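Local coordinates for protein N2152 (Neocallimastix frontalis, PDB 5U22) that is a family 39 glycoside hydrolase of a rumen anaerobic fungus, probably cleaving rare arabinosyl linkages in plant cell-wall glycans, at residues G217-S222 / N325-D330; S261-G266 / G347-G352. One frame throughout, in Å; residues are numbered along the deposited sequence.

Interaction 1 of 2, residues G217-S222 / N325-D330; sequences GIDGVS and NSKLID
A beta turn of the TIM barrel, leading into helix 221-235, meets a loop of the beta-sandwich domain where Asp-219 pairs with Lys-327. The turn is type I, from Ile-218 to Val-221, and it sets Asp-219 against Ser-326. Lys-327 NZ donates to Asp-219 OD1 at 2.7 Å, a salt bridge on the syn side of the carboxylate and 15° out of its plane. The lysine chain runs extended and then bends at its last torsion (chi4 60°), which turns the ammonium back onto the carboxylate. Its CG lies 3.4 Å from the same Asp-219 OD1. The other oxygen, Asp-219 OD2, rests 3.5 Å from Ser-326 CA.

Next to the ion pair, Ile-218 CG2 packs on Lys-327 CA at 3.9 Å. A water donates to both Asp-219 O and Asn-325 OD1, and Asn-325 OD1 also accepts from Arg-226. Ser-222 OG is hydrogen-bonded to Glu-324, the residue before Asn-325. Within the loop, Ser-326 OG accepts from Leu-328 N at 3.1 Å, an ST turn that spans Lys-327, and is also hydrogen-bonded to Asn-323 O. The arrangement is an interdomain contact of the TIM-barrel and beta-sandwich architecture of family 39 glycoside hydrolases.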
loop_
_atom_site.group_PDB
_atom_site.type_symbol
_atom_site.label_atom_id
_atom_site.label_comp_id
_atom_site.label_asym_id
_atom_site.label_seq_id
_atom_site.Cartn_x
_atom_site.Cartn_y
_atom_site.Cartn_z
ATOM N N GLY A 217 10.786 -3.856 9.221
ATOM C CA GLY A 217 11.326 -2.674 9.870
ATOM C C GLY A 217 11.257 -1.494 8.927
ATOM O O GLY A 217 11.741 -1.569 7.794
ATOM N N ILE A 218 10.654 -0.394 9.373
ATOM C CA ILE A 218 10.340 0.687 8.444
ATOM C C ILE A 218 11.540 1.588 8.142
ATOM O O ILE A 218 11.544 2.271 7.111
ATOM C CB ILE A 218 9.161 1.501 9.004
ATOM C CG1 ILE A 218 8.506 2.317 7.881
ATOM C CG2 ILE A 218 9.633 2.388 10.160
ATOM C CD1 ILE A 218 7.280 3.098 8.303
ATOM N N ASP A 219 12.569 1.582 8.998
ATOM C CA ASP A 219 13.667 2.547 8.880
ATOM C C ASP A 219 14.249 2.596 7.468
ATOM O O ASP A 219 14.534 3.683 6.943
ATOM C CB ASP A 219 14.778 2.204 9.882
ATOM C CG ASP A 219 14.295 2.168 11.316
ATOM O OD1 ASP A 219 13.502 1.266 11.672
ATOM O OD2 ASP A 219 14.728 3.030 12.099
ATOM N N GLY A 220 14.455 1.433 6.845
ATOM C CA GLY A 220 15.145 1.345 5.570
ATOM C C GLY A 220 14.281 1.441 4.334
ATOM O O GLY A 220 14.804 1.363 3.215
ATOM N N VAL A 221 12.968 1.626 4.508
ATOM C CA VAL A 221 12.040 1.573 3.380
ATOM C C VAL A 221 12.420 2.588 2.306
ATOM O O VAL A 221 12.530 2.249 1.125
ATOM C CB VAL A 221 10.595 1.784 3.868
ATOM C CG1 VAL A 221 9.674 2.098 2.677
ATOM C CG2 VAL A 221 10.115 0.540 4.635
ATOM N N SER A 222 12.618 3.850 2.690
ATOM C CA SER A 222 12.938 4.860 1.685
ATOM C C SER A 222 14.269 4.568 1.001
ATOM O O SER A 222 14.413 4.791 -0.210
ATOM C CB SER A 222 12.950 6.249 2.325
ATOM O OG SER A 222 11.643 6.558 2.778
ATOM N N ASN A 325 14.227 8.304 7.078
ATOM C CA ASN A 325 15.054 7.098 7.138
ATOM C C ASN A 325 15.136 6.548 8.548
ATOM O O ASN A 325 16.208 6.149 9.012
ATOM C CB ASN A 325 16.445 7.395 6.593
ATOM C CG ASN A 325 16.401 7.906 5.174
ATOM O OD1 ASN A 325 15.950 7.205 4.273
ATOM N ND2 ASN A 325 16.842 9.147 4.971
ATOM N N SER A 326 14.005 6.510 9.245
ATOM C CA SER A 326 13.929 6.142 10.653
ATOM C C SER A 326 12.482 5.779 10.957
ATOM O O SER A 326 11.633 5.771 10.063
ATOM C CB SER A 326 14.382 7.293 11.549
ATOM O OG SER A 326 13.347 8.263 11.614
ATOM N N LYS A 327 12.191 5.512 12.228
ATOM C CA LYS A 327 10.822 5.209 12.632
ATOM C C LYS A 327 9.947 6.449 12.786
ATOM O O LYS A 327 8.753 6.298 13.057
ATOM C CB LYS A 327 10.827 4.427 13.946
ATOM C CG LYS A 327 11.542 3.088 13.840
ATOM C CD LYS A 327 11.480 2.306 15.138
ATOM C CE LYS A 327 11.861 0.852 14.901
ATOM N NZ LYS A 327 13.240 0.735 14.350
ATOM N N LEU A 328 10.488 7.657 12.602
ATOM C CA LEU A 328 9.792 8.842 13.085
ATOM C C LEU A 328 8.604 9.213 12.203
ATOM O O LEU A 328 8.523 8.858 11.021
ATOM C CB LEU A 328 10.739 10.041 13.193
ATOM C CG LEU A 328 11.894 9.819 14.180
ATOM C CD1 LEU A 328 12.780 11.051 14.281
ATOM C CD2 LEU A 328 11.357 9.414 15.534
ATOM N N ILE A 329 7.670 9.932 12.836
ATOM C CA ILE A 329 6.452 10.510 12.272
ATOM C C ILE A 329 6.647 11.044 10.853
ATOM O O ILE A 329 7.656 11.681 10.540
ATOM C CB ILE A 329 5.931 11.612 13.215
ATOM C CG1 ILE A 329 4.626 12.234 12.698
ATOM C CG2 ILE A 329 7.020 12.688 13.451
ATOM C CD1 ILE A 329 3.897 12.962 13.785
ATOM N N ASP A 330 5.674 10.779 9.988
ATOM C CA ASP A 330 5.746 11.151 8.580
ATOM C C ASP A 330 4.312 11.260 8.079
ATOM O O ASP A 330 3.367 10.963 8.813
ATOM C CB ASP A 330 6.558 10.113 7.803
ATOM C CG ASP A 330 7.149 10.650 6.520
ATOM O OD1 ASP A 330 6.701 11.702 6.013
ATOM O OD2 ASP A 330 8.079 9.997 6.012
HETATM O O HOH W 1 15.564 4.581 4.549
#

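Interaction 2 of 2, residues S261-G266 / G347-G352; sequences SARFIG and GGPNDG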
loop_
_atom_site.group_PDB
_atom_site.type_symbol
_atom_site.label_atom_id
_atom_site.label_comp_id
_atom_site.label_asym_id
_atom_site.label_seq_id
_atom_site.Cartn_x
_atom_site.Cartn_y
_atom_site.Cartn_z
ATOM N N SER A 261 0.846 3.584 10.024
ATOM C CA SER A 261 0.468 3.607 8.612
ATOM C C SER A 261 0.794 4.941 7.963
ATOM O O SER A 261 1.162 4.987 6.782
ATOM C CB SER A 261 -1.023 3.296 8.474
ATOM O OG SER A 261 -1.331 2.052 9.089
ATOM N N ALA A 262 0.661 6.040 8.715
ATOM C CA ALA A 262 0.954 7.355 8.151
ATOM C C ALA A 262 2.344 7.410 7.530
ATOM O O ALA A 262 2.555 8.104 6.532
ATOM C CB ALA A 262 0.835 8.428 9.232
ATOM N N ARG A 263 3.304 6.693 8.111
ATOM C CA ARG A 263 4.676 6.766 7.618
ATOM C C ARG A 263 4.834 6.021 6.302
ATOM O O ARG A 263 5.546 6.483 5.404
ATOM C CB ARG A 263 5.636 6.206 8.662
ATOM C CG ARG A 263 5.489 6.823 10.041
ATOM C CD ARG A 263 6.208 5.953 11.100
ATOM N NE ARG A 263 5.714 4.573 11.143
ATOM C CZ ARG A 263 6.257 3.621 11.889
ATOM N NH1 ARG A 263 7.308 3.909 12.656
ATOM N NH2 ARG A 263 5.753 2.382 11.871
ATOM N N PHE A 264 4.196 4.856 6.174
ATOM C CA PHE A 264 4.233 4.133 4.904
ATOM C C PHE A 264 3.545 4.936 3.811
ATOM O O PHE A 264 4.046 5.057 2.685
ATOM C CB PHE A 264 3.555 2.771 5.051
ATOM C CG PHE A 264 4.337 1.773 5.878
ATOM C CD1 PHE A 264 5.349 1.020 5.303
ATOM C CD2 PHE A 264 4.049 1.582 7.220
ATOM C CE1 PHE A 264 6.065 0.098 6.044
ATOM C CE2 PHE A 264 4.765 0.655 7.981
ATOM C CZ PHE A 264 5.776 -0.088 7.393
ATOM N N ILE A 265 2.380 5.488 4.134
ATOM C CA ILE A 265 1.663 6.318 3.176
ATOM C C ILE A 265 2.535 7.488 2.734
ATOM O O ILE A 265 2.714 7.733 1.536
ATOM C CB ILE A 265 0.333 6.794 3.785
ATOM C CG1 ILE A 265 -0.649 5.624 3.903
ATOM C CG2 ILE A 265 -0.249 7.939 2.969
ATOM C CD1 ILE A 265 -1.845 5.905 4.807
ATOM N N GLY A 266 3.097 8.223 3.694
ATOM C CA GLY A 266 3.925 9.363 3.334
ATOM C C GLY A 266 5.095 8.984 2.445
ATOM O O GLY A 266 5.362 9.646 1.437
ATOM N N GLY A 347 1.383 10.864 11.281
ATOM C CA GLY A 347 1.374 10.064 12.486
ATOM C C GLY A 347 2.654 9.281 12.629
ATOM O O GLY A 347 3.407 9.138 11.659
ATOM N N GLY A 348 2.913 8.773 13.824
ATOM C CA GLY A 348 4.109 8.007 14.086
ATOM C C GLY A 348 4.905 8.544 15.260
ATOM O O GLY A 348 4.628 9.632 15.788
ATOM N N PRO A 349 5.921 7.763 15.697
ATOM C CA PRO A 349 6.819 8.198 16.778
ATOM C C PRO A 349 7.208 9.667 16.690
ATOM O O PRO A 349 7.620 10.154 15.632
ATOM C CB PRO A 349 8.035 7.278 16.596
ATOM C CG PRO A 349 7.397 5.985 16.083
ATOM C CD PRO A 349 6.272 6.425 15.183
ATOM N N ASN A 350 7.053 10.393 17.792
ATOM C CA ASN A 350 7.324 11.824 17.786
ATOM C C ASN A 350 7.606 12.277 19.212
ATOM O O ASN A 350 7.446 11.517 20.173
ATOM C CB ASN A 350 6.152 12.607 17.175
ATOM C CG ASN A 350 4.887 12.503 18.002
ATOM O OD1 ASN A 350 4.740 13.175 19.024
ATOM N ND2 ASN A 350 3.959 11.657 17.560
ATOM N N ASP A 351 8.008 13.544 19.338
ATOM C CA ASP A 351 8.511 14.058 20.607
ATOM C C ASP A 351 7.415 14.559 21.546
ATOM O O ASP A 351 7.732 15.072 22.629
ATOM C CB ASP A 351 9.542 15.164 20.348
ATOM C CG ASP A 351 10.903 14.608 19.982
ATOM O OD1 ASP A 351 11.111 13.380 20.140
ATOM O OD2 ASP A 351 11.780 15.397 19.569
ATOM N N GLY A 352 6.145 14.411 21.176
ATOM C CA GLY A 352 5.037 14.721 22.053
ATOM C C GLY A 352 4.401 16.066 21.795
ATOM O O GLY A 352 3.357 16.365 22.391
#
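Ala-262 and Arg-263, on helix 258-270 of the barrel domain, face Gly-347, Gly-348 and Pro-349 at the end of sandwich strand 341-347. No hydrogen bond joins the two segments directly.

The van der Waals contacts come first. Ala-262 CB points at the strand end and lies 3.2 Å from Gly-347 N. A side chain on Gly-347 would be tight against this methyl. Arg-263 CG sits 3.5 Å from Gly-347 O, and its CD passes over Gly-348 CA at 4.2 Å. A CB on Gly-348 would clash with that CD, and the backbone angles there already call for glycine. The arginine bends at chi3 (-58°), which swings the guanidinium toward the proline ring. There NH1 comes within 3.7 Å of Pro-349 CD, at an oblique angle, and the two side chains cross at about a right angle.

The polar contacts of Arg-263 lead elsewhere. NH1 donates to Lys-327 O, and NH2 forms a salt bridge with Asp-249 and a hydrogen bond with Ser-260 OG. These partners fix the rotation of the guanidinium. With the guanidinium gone, as in an alanine at this position, Lys-327 O and Asp-249 would probably be left without their mate and a gap opened beside Pro-349.

The remaining polar bonds shape the loop itself. Asn-350 ND2 donates to Gly-348 O at 2.8 Å, nearly in line with the carbonyl bond (C=O...donor angle 165°). Asn-350 OD1 accepts from Gly-352 N at 2.9 Å, which makes an Asx turn. Both ends of this amide also have partners in the sandwich, Thr-410 and Asn-411. The whole is a close approach of helix to glycine-rich strand end at the interface of a TIM barrel with its beta-sandwich domain.

Overall arrangement
Interactions 1 and 2 lie side by side on one interface between the barrel and sandwich domains, with centres about 9 Å apart. Their segments alternate along the chain, each pairing a barrel segment with a later sandwich one. Two probable hydrogen bonds join them. Arg-263 NH1 lies 2.8 Å from Lys-327 O, so the helix of interaction 2 grips the loop of interaction 1. Ile-329 N lies 2.8 Å from Pro-349 O, which ties the two sandwich segments together. Lys-327 O also packs on Pro-349 CD at 3.3 Å. Ile-218 touches Arg-263 and Phe-264, linking the two barrel segments.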